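Local coordinates for acetyltransferase, GNAT family (Bacillus anthracis str. Sterne, PDB 3FBU), which binds coenzyme A and, as a member of the GNAT family, probably transfers an acetyl group from acetyl-CoA to an acceptor not yet identified, at residues 3-8 against 104-109; 73-78 against 113-118; 84-89 against 138-143. One frame throughout, in Å; residues are numbered along the deposited sequence.

Contact 1. Residues 3-8 against 104-109; sequences IKAERL and AQATLK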
loop_
_atom_site.group_PDB
_atom_site.type_symbol
_atom_site.label_atom_id
_atom_site.label_comp_id
_atom_site.label_asym_id
_atom_site.label_seq_id
_atom_site.Cartn_x
_atom_site.Cartn_y
_atom_site.Cartn_z
ATOM N N ILE A 3 -3.225 28.314 -3.533
ATOM C CA ILE A 3 -1.850 27.844 -3.543
ATOM C C ILE A 3 -1.627 27.189 -4.895
ATOM O O ILE A 3 -2.427 26.372 -5.336
ATOM C CB ILE A 3 -1.605 26.814 -2.390
ATOM C CG1 ILE A 3 -1.922 27.431 -1.019
ATOM C CG2 ILE A 3 -0.176 26.307 -2.402
ATOM C CD1 ILE A 3 -1.892 26.422 0.148
ATOM N N LYS A 4 -0.547 27.569 -5.567
ATOM C CA LYS A 4 -0.169 26.942 -6.823
ATOM C C LYS A 4 1.050 26.079 -6.542
ATOM O O LYS A 4 2.041 26.562 -6.012
ATOM C CB LYS A 4 0.157 27.996 -7.900
ATOM C CG LYS A 4 -1.055 28.831 -8.358
ATOM C CD LYS A 4 -0.691 29.903 -9.428
ATOM C CE LYS A 4 -1.932 30.698 -9.877
ATOM N NZ LYS A 4 -1.647 31.767 -10.893
ATOM N N ALA A 5 0.969 24.805 -6.882
ATOM C CA ALA A 5 2.140 23.935 -6.877
ATOM C C ALA A 5 2.552 23.624 -8.333
ATOM O O ALA A 5 2.068 24.248 -9.277
ATOM C CB ALA A 5 1.856 22.650 -6.084
ATOM N N GLU A 6 3.456 22.672 -8.499
ATOM C CA GLU A 6 3.899 22.216 -9.817
ATOM C C GLU A 6 2.766 21.663 -10.710
ATOM O O GLU A 6 2.559 22.150 -11.819
ATOM C CB GLU A 6 4.997 21.156 -9.647
ATOM C CG GLU A 6 6.359 21.766 -9.298
ATOM C CD GLU A 6 7.448 20.739 -8.937
ATOM O OE1 GLU A 6 7.148 19.519 -8.805
ATOM O OE2 GLU A 6 8.623 21.172 -8.788
ATOM N N ARG A 7 2.043 20.658 -10.216
ATOM C CA ARG A 7 1.019 19.959 -10.994
ATOM C C ARG A 7 -0.416 20.225 -10.508
ATOM O O ARG A 7 -1.385 19.778 -11.145
ATOM C CB ARG A 7 1.255 18.460 -10.927
ATOM C CG ARG A 7 2.628 17.997 -11.429
ATOM C CD ARG A 7 2.762 16.510 -11.226
ATOM N NE ARG A 7 2.805 16.204 -9.794
ATOM C CZ ARG A 7 2.793 14.981 -9.283
ATOM N NH1 ARG A 7 2.741 13.909 -10.067
ATOM N NH2 ARG A 7 2.818 14.831 -7.963
ATOM N N LEU A 8 -0.564 20.924 -9.382
ATOM C CA LEU A 8 -1.880 21.103 -8.764
ATOM C C LEU A 8 -2.015 22.453 -8.118
ATOM O O LEU A 8 -1.027 23.149 -7.854
ATOM C CB LEU A 8 -2.136 19.999 -7.716
ATOM C CG LEU A 8 -1.077 19.783 -6.641
ATOM C CD1 LEU A 8 -1.287 20.743 -5.467
ATOM C CD2 LEU A 8 -1.034 18.299 -6.183
ATOM N N ALA A 104 0.366 18.821 0.306
ATOM C CA ALA A 104 0.621 19.033 1.735
ATOM C C ALA A 104 1.885 19.834 1.917
ATOM O O ALA A 104 1.914 20.708 2.761
ATOM C CB ALA A 104 0.709 17.698 2.486
ATOM N N GLN A 105 2.909 19.587 1.100
ATOM C CA GLN A 105 4.151 20.394 1.131
ATOM C C GLN A 105 3.845 21.873 0.873
ATOM O O GLN A 105 4.303 22.766 1.595
ATOM C CB GLN A 105 5.193 19.853 0.122
ATOM C CG GLN A 105 6.588 20.521 0.160
ATOM C CD GLN A 105 7.613 19.821 -0.745
ATOM O OE1 GLN A 105 7.332 18.765 -1.352
ATOM N NE2 GLN A 105 8.821 20.408 -0.843
ATOM N N ALA A 106 3.053 22.115 -0.161
ATOM C CA ALA A 106 2.618 23.454 -0.536
ATOM C C ALA A 106 1.812 24.142 0.562
ATOM O O ALA A 106 1.957 25.338 0.780
ATOM C CB ALA A 106 1.798 23.386 -1.834
ATOM N N THR A 107 0.965 23.390 1.258
ATOM C CA THR A 107 0.199 23.919 2.376
ATOM C C THR A 107 1.093 24.323 3.547
ATOM O O THR A 107 0.923 25.399 4.090
ATOM C CB THR A 107 -0.886 22.902 2.817
ATOM O OG1 THR A 107 -1.696 22.545 1.680
ATOM C CG2 THR A 107 -1.783 23.478 3.950
ATOM N N LEU A 108 2.063 23.479 3.918
ATOM C CA LEU A 108 3.021 23.826 4.975
ATOM C C LEU A 108 3.722 25.133 4.646
ATOM O O LEU A 108 3.848 25.997 5.483
ATOM C CB LEU A 108 4.066 22.708 5.174
ATOM C CG LEU A 108 3.609 21.336 5.638
ATOM C CD1 LEU A 108 4.785 20.341 5.694
ATOM C CD2 LEU A 108 2.875 21.366 6.969
ATOM N N LYS A 109 4.184 25.254 3.408
ATOM C CA LYS A 109 4.897 26.443 2.952
ATOM C C LYS A 109 4.052 27.706 3.094
ATOM O O LYS A 109 4.506 28.731 3.615
ATOM C CB LYS A 109 5.300 26.258 1.478
ATOM C CG LYS A 109 6.335 25.178 1.231
ATOM C CD LYS A 109 6.704 25.004 -0.300
ATOM C CE LYS A 109 7.776 23.926 -0.592
ATOM N NZ LYS A 109 8.113 23.741 -2.067
#
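Apolar side chains join one edge strand of the sheet, within this chain, to a helix here: Ile3, on strand 3-4, and Ala5, in the turn that follows, rest against helix 99-114, the helix that comes after strand 83-90 in the chain. Ile3 does most of the touching, and it does so with both branches. With CG1 anti to the carbonyl carbon (chi1 -58°), CG2 is anti to the backbone N and meets the CB of Ala106 at 3.6 Å, while the longer branch runs past it and sets CD1 3.9 Å from CA of Thr107. Both methyls also lie about 4.0 Å from the carbonyl O of Ala106, so Ile3 straddles one stretch of helix backbone. Ala5 adds a looser touch, CB to Ala106 CB at 4.3 Å. Thr107 offers its backbone more than its side chain: OG1 turns back to bond with the carbonyl O of Ala103 one turn earlier, and the same residue also packs on Ile10 of strand 8-10. The tight turn between the two short strands is held by Ala5 N to Leu8 O at 2.8 Å, and from within it Arg7 forms a salt bridge with Glu102 of the same helix. Between the two segments themselves the contact is van der Waals packing of methyls, consistent with the short Ala106 side chain.

Contact 2. Residues 73-78 against 113-118; sequences IVFHKY and KEMKLH
A Met-aromatic contact lies between the GNAT sheet and the C-terminal end of helix 99-114, where Phe75 of strand 68-79 meets Met115 and Leu117 in the segment around that helix end. The sulfur of Met115 comes to the rim of the ring, close to its plane: SD lies 3.9 Å from CE2 of Phe75 and 5.3 Å from the ring centroid, 83° off the normal. The methionine chain, extended through chi2, bends at its last torsion, which turns CE away from the line of the chain. Phe75 and Met115 run alongside each other, pointing opposite ways. Leu117 comes toward the ring from the opposite direction and places its CD1 methyl 3.6 Å from CZ of Phe75, in an oblique position. With CG of Phe75 anti to its backbone N, the ring reaches out from the strand, so that its far carbons CE2 and CZ do the touching. The chain bends between the two partners at Lys116, which has positive phi, consistent with both reaching one ring; a backbone hydrogen bond links Leu117 with Gly111 of the helix. On the strand, the imidazole of His76 turns the other way, its ND1 giving a nearly straight bond (171°) to the carbonyl O of Lys77 at 2.9 Å, with the donor above the carbonyl plane. Around this core the Phe75 ring also meets that of Tyr84 on the adjacent strand 83-90, planes at about 45°, and packs on Phe59 of strand 58-63 and Thr107 of helix 99-114, while Met115 lies on Tyr110.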
loop_
_atom_site.group_PDB
_atom_site.type_symbol
_atom_site.label_atom_id
_atom_site.label_comp_id
_atom_site.label_asym_id
_atom_site.label_seq_id
_atom_site.Cartn_x
_atom_site.Cartn_y
_atom_site.Cartn_z
ATOM N N ILE A 73 -7.311 18.832 1.088
ATOM C CA ILE A 73 -6.429 19.057 2.226
ATOM C C ILE A 73 -7.252 19.584 3.398
ATOM O O ILE A 73 -8.086 20.509 3.248
ATOM C CB ILE A 73 -5.311 20.081 1.860
ATOM C CG1 ILE A 73 -4.266 19.446 0.917
ATOM C CG2 ILE A 73 -4.671 20.666 3.130
ATOM C CD1 ILE A 73 -3.357 18.373 1.536
ATOM N N VAL A 74 -6.999 18.983 4.557
ATOM C CA VAL A 74 -7.531 19.432 5.828
ATOM C C VAL A 74 -6.495 20.391 6.423
ATOM O O VAL A 74 -5.328 20.042 6.533
ATOM C CB VAL A 74 -7.785 18.247 6.769
ATOM C CG1 VAL A 74 -8.485 18.694 8.029
ATOM C CG2 VAL A 74 -8.618 17.138 6.074
ATOM N N PHE A 75 -6.918 21.605 6.770
ATOM C CA PHE A 75 -5.984 22.589 7.366
ATOM C C PHE A 75 -6.742 23.597 8.238
ATOM O O PHE A 75 -7.514 24.389 7.731
ATOM C CB PHE A 75 -5.170 23.271 6.271
ATOM C CG PHE A 75 -3.958 24.011 6.768
ATOM C CD1 PHE A 75 -2.963 23.361 7.476
ATOM C CD2 PHE A 75 -3.819 25.357 6.515
ATOM C CE1 PHE A 75 -1.833 24.030 7.901
ATOM C CE2 PHE A 75 -2.674 26.034 6.947
ATOM C CZ PHE A 75 -1.701 25.359 7.651
ATOM N N HIS A 76 -6.525 23.540 9.554
ATOM C CA HIS A 76 -7.269 24.368 10.504
ATOM C C HIS A 76 -6.524 24.580 11.814
ATOM O O HIS A 76 -5.630 23.826 12.168
ATOM C CB HIS A 76 -8.656 23.767 10.807
ATOM C CG HIS A 76 -8.637 22.374 11.354
ATOM N ND1 HIS A 76 -8.383 22.081 12.677
ATOM C CD2 HIS A 76 -8.838 21.181 10.739
ATOM C CE1 HIS A 76 -8.454 20.774 12.860
ATOM N NE2 HIS A 76 -8.712 20.205 11.695
ATOM N N LYS A 77 -6.940 25.606 12.544
ATOM C CA LYS A 77 -6.405 25.866 13.879
ATOM C C LYS A 77 -6.505 24.654 14.799
ATOM O O LYS A 77 -7.506 23.935 14.797
ATOM C CB LYS A 77 -7.131 27.071 14.512
ATOM C CG LYS A 77 -6.952 28.340 13.720
ATOM C CD LYS A 77 -7.637 29.548 14.396
ATOM C CE LYS A 77 -7.482 30.802 13.535
ATOM N NZ LYS A 77 -6.065 31.057 13.025
ATOM N N TYR A 78 -5.431 24.436 15.565
ATOM C CA TYR A 78 -5.292 23.318 16.482
ATOM C C TYR A 78 -5.051 23.802 17.897
ATOM O O TYR A 78 -5.748 23.390 18.788
ATOM C CB TYR A 78 -4.162 22.412 16.029
ATOM C CG TYR A 78 -3.928 21.233 16.919
ATOM C CD1 TYR A 78 -4.774 20.140 16.866
ATOM C CD2 TYR A 78 -2.874 21.207 17.804
ATOM C CE1 TYR A 78 -4.573 19.048 17.664
ATOM C CE2 TYR A 78 -2.674 20.121 18.638
ATOM C CZ TYR A 78 -3.520 19.044 18.545
ATOM O OH TYR A 78 -3.333 17.951 19.347
ATOM N N LYS A 113 5.198 30.537 5.665
ATOM C CA LYS A 113 5.690 31.730 4.958
ATOM C C LYS A 113 4.650 32.820 4.924
ATOM O O LYS A 113 4.938 33.968 5.265
ATOM C CB LYS A 113 6.151 31.336 3.564
ATOM C CG LYS A 113 7.432 30.518 3.650
ATOM C CD LYS A 113 7.565 29.460 2.605
ATOM C CE LYS A 113 8.261 29.965 1.381
ATOM N NZ LYS A 113 8.600 28.810 0.477
ATOM N N GLU A 114 3.420 32.465 4.590
ATOM C CA GLU A 114 2.383 33.479 4.405
ATOM C C GLU A 114 1.519 33.713 5.645
ATOM O O GLU A 114 1.164 34.842 5.934
ATOM C CB GLU A 114 1.548 33.156 3.159
ATOM C CG GLU A 114 2.408 32.829 1.888
ATOM C CD GLU A 114 3.468 33.910 1.504
ATOM O OE1 GLU A 114 3.144 35.119 1.557
ATOM O OE2 GLU A 114 4.620 33.552 1.126
ATOM N N MET A 115 1.168 32.653 6.370
ATOM C CA MET A 115 0.369 32.763 7.591
ATOM C C MET A 115 1.230 32.929 8.836
ATOM O O MET A 115 0.702 33.201 9.905
ATOM C CB MET A 115 -0.536 31.540 7.750
ATOM C CG MET A 115 -1.563 31.387 6.655
ATOM S SD MET A 115 -2.657 29.946 6.739
ATOM C CE MET A 115 -3.348 30.087 8.367
ATOM N N LYS A 116 2.536 32.757 8.702
ATOM C CA LYS A 116 3.486 32.990 9.792
ATOM C C LYS A 116 3.139 32.133 11.028
ATOM O O LYS A 116 3.259 32.573 12.170
ATOM C CB LYS A 116 3.545 34.492 10.123
ATOM C CG LYS A 116 3.903 35.322 8.893
ATOM C CD LYS A 116 3.929 36.815 9.137
ATOM C CE LYS A 116 4.381 37.514 7.825
ATOM N NZ LYS A 116 4.374 39.007 7.889
ATOM N N LEU A 117 2.733 30.894 10.777
ATOM C CA LEU A 117 2.467 29.938 11.847
ATOM C C LEU A 117 3.769 29.466 12.511
ATOM O O LEU A 117 4.841 29.511 11.899
ATOM C CB LEU A 117 1.730 28.724 11.287
ATOM C CG LEU A 117 0.355 28.959 10.675
ATOM C CD1 LEU A 117 -0.209 27.647 10.042
ATOM C CD2 LEU A 117 -0.619 29.527 11.683
ATOM N N HIS A 118 3.649 28.981 13.750
ATOM C CA HIS A 118 4.790 28.437 14.475
ATOM C C HIS A 118 5.001 26.942 14.277
ATOM O O HIS A 118 6.158 26.434 14.233
ATOM C CB HIS A 118 4.624 28.699 15.971
ATOM C CG HIS A 118 5.625 27.972 16.808
ATOM N ND1 HIS A 118 6.987 28.198 16.702
ATOM C CD2 HIS A 118 5.475 26.987 17.728
ATOM C CE1 HIS A 118 7.624 27.399 17.543
ATOM N NE2 HIS A 118 6.733 26.655 18.178
#

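Contact 3. Residues 84-89 against 138-143; sequences YEIGWV and IGMRRE. With COA (coenzyme A), chain C.
Trp88 with Ile138 and Ile86 with Met140 make up the packed apolar part of this buried contact. The CD1 methyl of Ile138 sits obliquely against the benzene end of the indole, 4.1 Å from both CZ3 and CH2 of Trp88, the two side chains coming from opposite directions. The first torsion of Trp88 (chi1 30°) is well off staggered, swinging the indole between backbone N and carbonyl carbon; CG1 of Ile138 lies in the same sector in an ordinary staggered position. The indole is anchored from outside the segments, where NE1 bonds to Ser131 OG. Its pyrrole end carries coenzyme A: CD1 of Trp88 lies 3.6 Å from the ligand methyl CDP, while the pantetheine amide N4P donates to the carbonyl O of Trp88 at 2.9 Å (148° at the hydrogen). Strand 83-90 thus holds the pantetheine arm by its backbone, the way GNAT enzymes bind the cofactor along this strand, and Phe90 N and Asn96 N add bonds to the same ligand. The other pair is only slightly wider, Ile86 CG2 to Met140 CE at 4.3 Å, and Ala122 of strand 119-124 touches both side chains. Between Ile138 and Met140 the chain leaves helix 129-137 through a Schellman motif, with Gly139 at positive phi. Toward solvent, by contrast, the 138-143 segment turns polar: Arg141 NH1 forms a salt bridge to Glu143 OE2 at 2.9 Å, near the guanidinium plane and on the anti side of the carboxylate. Arg141 NE is paired with Glu168 and Glu143 OE1 with Arg119, which ties the start of strand 141-152 to the C-terminus and to strand 119-124.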
loop_
_atom_site.group_PDB
_atom_site.type_symbol
_atom_site.label_atom_id
_atom_site.label_comp_id
_atom_site.label_asym_id
_atom_site.label_seq_id
_atom_site.Cartn_x
_atom_site.Cartn_y
_atom_site.Cartn_z
ATOM N N TYR A 84 -1.418 24.747 13.794
ATOM C CA TYR A 84 -2.477 24.199 12.948
ATOM C C TYR A 84 -2.300 22.688 12.840
ATOM O O TYR A 84 -1.218 22.146 13.106
ATOM C CB TYR A 84 -2.398 24.788 11.534
ATOM C CG TYR A 84 -3.197 26.039 11.348
ATOM C CD1 TYR A 84 -4.056 26.185 10.243
ATOM C CD2 TYR A 84 -3.115 27.067 12.274
ATOM C CE1 TYR A 84 -4.813 27.325 10.091
ATOM C CE2 TYR A 84 -3.865 28.225 12.107
ATOM C CZ TYR A 84 -4.702 28.336 11.016
ATOM O OH TYR A 84 -5.458 29.494 10.846
ATOM N N GLU A 85 -3.375 22.033 12.417
ATOM C CA GLU A 85 -3.379 20.625 12.097
ATOM C C GLU A 85 -3.652 20.459 10.594
ATOM O O GLU A 85 -4.480 21.205 9.994
ATOM C CB GLU A 85 -4.450 19.903 12.912
ATOM C CG GLU A 85 -4.650 18.454 12.524
ATOM C CD GLU A 85 -5.661 17.696 13.373
ATOM O OE1 GLU A 85 -6.395 18.320 14.198
ATOM O OE2 GLU A 85 -5.708 16.457 13.195
ATOM N N ILE A 86 -2.951 19.506 9.989
ATOM C CA ILE A 86 -3.055 19.198 8.551
ATOM C C ILE A 86 -3.438 17.720 8.379
ATOM O O ILE A 86 -3.075 16.862 9.191
ATOM C CB ILE A 86 -1.723 19.548 7.788
ATOM C CG1 ILE A 86 -1.881 19.547 6.237
ATOM C CG2 ILE A 86 -0.579 18.613 8.241
ATOM C CD1 ILE A 86 -0.665 20.188 5.487
ATOM N N GLY A 87 -4.129 17.453 7.270
ATOM C CA GLY A 87 -4.554 16.141 6.872
ATOM C C GLY A 87 -4.923 16.155 5.407
ATOM O O GLY A 87 -4.791 17.188 4.733
ATOM N N TRP A 88 -5.451 15.031 4.930
ATOM C CA TRP A 88 -5.607 14.825 3.490
ATOM C C TRP A 88 -6.525 13.649 3.249
ATOM O O TRP A 88 -6.428 12.661 3.948
ATOM C CB TRP A 88 -4.232 14.537 2.858
ATOM C CG TRP A 88 -3.280 13.849 3.785
ATOM C CD1 TRP A 88 -3.280 12.539 4.164
ATOM C CD2 TRP A 88 -2.202 14.464 4.481
ATOM N NE1 TRP A 88 -2.248 12.296 5.057
ATOM C CE2 TRP A 88 -1.569 13.462 5.264
ATOM C CE3 TRP A 88 -1.709 15.767 4.527
ATOM C CZ2 TRP A 88 -0.495 13.739 6.089
ATOM C CZ3 TRP A 88 -0.643 16.032 5.336
ATOM C CH2 TRP A 88 -0.035 15.031 6.094
ATOM N N VAL A 89 -7.397 13.757 2.243
ATOM C CA VAL A 89 -8.238 12.653 1.788
ATOM C C VAL A 89 -8.310 12.765 0.258
ATOM O O VAL A 89 -8.691 13.821 -0.268
ATOM C CB VAL A 89 -9.672 12.722 2.362
ATOM C CG1 VAL A 89 -10.488 11.476 1.933
ATOM C CG2 VAL A 89 -9.662 12.936 3.952
ATOM N N ILE A 138 7.105 15.110 3.697
ATOM C CA ILE A 138 7.026 16.553 3.721
ATOM C C ILE A 138 7.825 17.184 4.875
ATOM O O ILE A 138 7.816 18.401 5.047
ATOM C CB ILE A 138 5.520 17.047 3.706
ATOM C CG1 ILE A 138 4.792 16.693 5.006
ATOM C CG2 ILE A 138 4.801 16.529 2.447
ATOM C CD1 ILE A 138 3.317 17.033 4.994
ATOM N N GLY A 139 8.531 16.366 5.652
ATOM C CA GLY A 139 9.493 16.884 6.623
ATOM C C GLY A 139 9.041 16.845 8.078
ATOM O O GLY A 139 9.729 17.347 8.948
ATOM N N MET A 140 7.898 16.218 8.338
ATOM C CA MET A 140 7.383 16.122 9.701
ATOM C C MET A 140 8.123 15.038 10.493
ATOM O O MET A 140 8.621 14.040 9.938
ATOM C CB MET A 140 5.850 15.918 9.714
ATOM C CG MET A 140 5.023 16.909 8.857
ATOM S SD MET A 140 3.171 16.645 8.968
ATOM C CE MET A 140 2.900 17.575 10.502
ATOM N N ARG A 141 8.209 15.260 11.802
ATOM C CA ARG A 141 8.874 14.361 12.711
ATOM C C ARG A 141 7.834 13.640 13.562
ATOM O O ARG A 141 6.925 14.286 14.071
ATOM C CB ARG A 141 9.732 15.147 13.665
ATOM C CG ARG A 141 10.999 15.722 13.099
ATOM C CD ARG A 141 11.666 16.703 14.046
ATOM N NE ARG A 141 10.888 17.934 14.179
ATOM C CZ ARG A 141 10.098 18.205 15.220
ATOM N NH1 ARG A 141 9.986 17.353 16.246
ATOM N NH2 ARG A 141 9.410 19.323 15.235
ATOM N N ARG A 142 8.004 12.338 13.755
ATOM C CA ARG A 142 7.153 11.593 14.691
ATOM C C ARG A 142 7.537 11.978 16.141
ATOM O O ARG A 142 8.662 11.696 16.609
ATOM C CB ARG A 142 7.231 10.074 14.474
ATOM C CG ARG A 142 6.341 9.322 15.412
ATOM C CD ARG A 142 6.413 7.794 15.265
ATOM N NE ARG A 142 6.200 7.353 13.886
ATOM C CZ ARG A 142 6.484 6.116 13.440
ATOM N NH1 ARG A 142 7.006 5.193 14.252
ATOM N NH2 ARG A 142 6.257 5.805 12.174
ATOM N N GLU A 143 6.619 12.648 16.828
ATOM C CA GLU A 143 6.837 13.104 18.210
ATOM C C GLU A 143 6.122 12.238 19.261
ATOM O O GLU A 143 6.495 12.226 20.452
ATOM C CB GLU A 143 6.359 14.523 18.340
ATOM C CG GLU A 143 7.265 15.530 17.647
ATOM C CD GLU A 143 6.924 16.949 18.054
ATOM O OE1 GLU A 143 5.752 17.212 18.365
ATOM O OE2 GLU A 143 7.827 17.821 18.050
HETATM N N1A COA C . 2.507 0.453 2.189
HETATM C C2A COA C . 3.643 1.218 2.264
HETATM N N3A COA C . 3.716 2.412 1.596
HETATM C C4A COA C . 2.643 2.828 0.870
HETATM C C5A COA C . 1.486 2.072 0.785
HETATM C C6A COA C . 1.410 0.865 1.475
HETATM N N6A COA C . 0.303 0.120 1.444
HETATM N N7A COA C . 0.620 2.735 0.006
HETATM C C8A COA C . 1.193 3.880 -0.416
HETATM N N9A COA C . 2.457 3.945 0.111
HETATM C C1B COA C . 3.419 5.053 0.067
HETATM C C2B COA C . 3.789 5.477 -1.355
HETATM O O2B COA C . 4.805 4.653 -1.914
HETATM C C3B COA C . 4.238 6.898 -1.086
HETATM O O3B COA C . 5.577 6.918 -0.617
HETATM P P3B COA C . 6.864 7.095 -1.584
HETATM O O7A COA C . 8.086 7.406 -0.781
HETATM O O8A COA C . 7.014 5.818 -2.369
HETATM O O9A COA C . 6.548 8.255 -2.503
HETATM C C4B COA C . 3.298 7.368 0.035
HETATM O O4B COA C . 2.869 6.206 0.692
HETATM C C5B COA C . 2.074 8.112 -0.486
HETATM O O5B COA C . 2.524 9.354 -0.991
HETATM P P1A COA C . 1.631 10.187 -2.026
HETATM O O1A COA C . 1.713 9.531 -3.393
HETATM O O2A COA C . 2.066 11.600 -2.021
HETATM O O3A COA C . 0.173 10.064 -1.363
HETATM P P2A COA C . -1.222 9.843 -2.143
HETATM O O4A COA C . -1.377 10.923 -3.186
HETATM O O5A COA C . -1.276 8.401 -2.660
HETATM O O6A COA C . -2.266 10.038 -0.924
HETATM C CBP COA C . -3.339 9.528 1.147
HETATM C CCP COA C . -2.014 9.547 0.383
HETATM C CDP COA C . -3.906 10.954 1.026
HETATM C CEP COA C . -2.950 9.139 2.574
HETATM C CAP COA C . -4.297 8.482 0.517
HETATM O OAP COA C . -3.808 7.161 0.692
HETATM C C9P COA C . -5.667 8.502 1.122
HETATM O O9P COA C . -6.568 9.471 0.747
HETATM N N8P COA C . -5.984 7.639 2.093
HETATM C C7P COA C . -7.356 7.514 2.581
HETATM C C6P COA C . -7.773 8.653 3.494
HETATM C C5P COA C . -6.899 8.722 4.745
HETATM O O5P COA C . -6.702 7.733 5.487
HETATM N N4P COA C . -6.402 9.912 5.011
HETATM C C3P COA C . -5.439 10.117 6.100
HETATM C C2P COA C . -6.065 10.252 7.471
HETATM S S1P COA C . -4.809 10.699 8.708
#

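Helix 99-114 is the common element: contact 1 lies on it, contact 2 at its C-terminal end, and Ala104 of contact 1 touches contact 3, its CB 3.6 Å from Trp88 CZ3 and 3.7 Å from Ile138 CD1. Contacts 1 and 2 meet where Thr107 CG2 lies 3.6 Å from Phe75 CG. Neighbouring strands join contacts 2 and 3 through two probable hydrogen bonds, Val74 N to Gly87 O at 2.9 Å and Lys77 NZ to Tyr84 OH at 2.7 Å. Their centres are about 11 Å apart. Coenzyme A meets contact 3 directly, whereas the side chains of Ala5 and Phe75 lie about 12 and 13 Å from it.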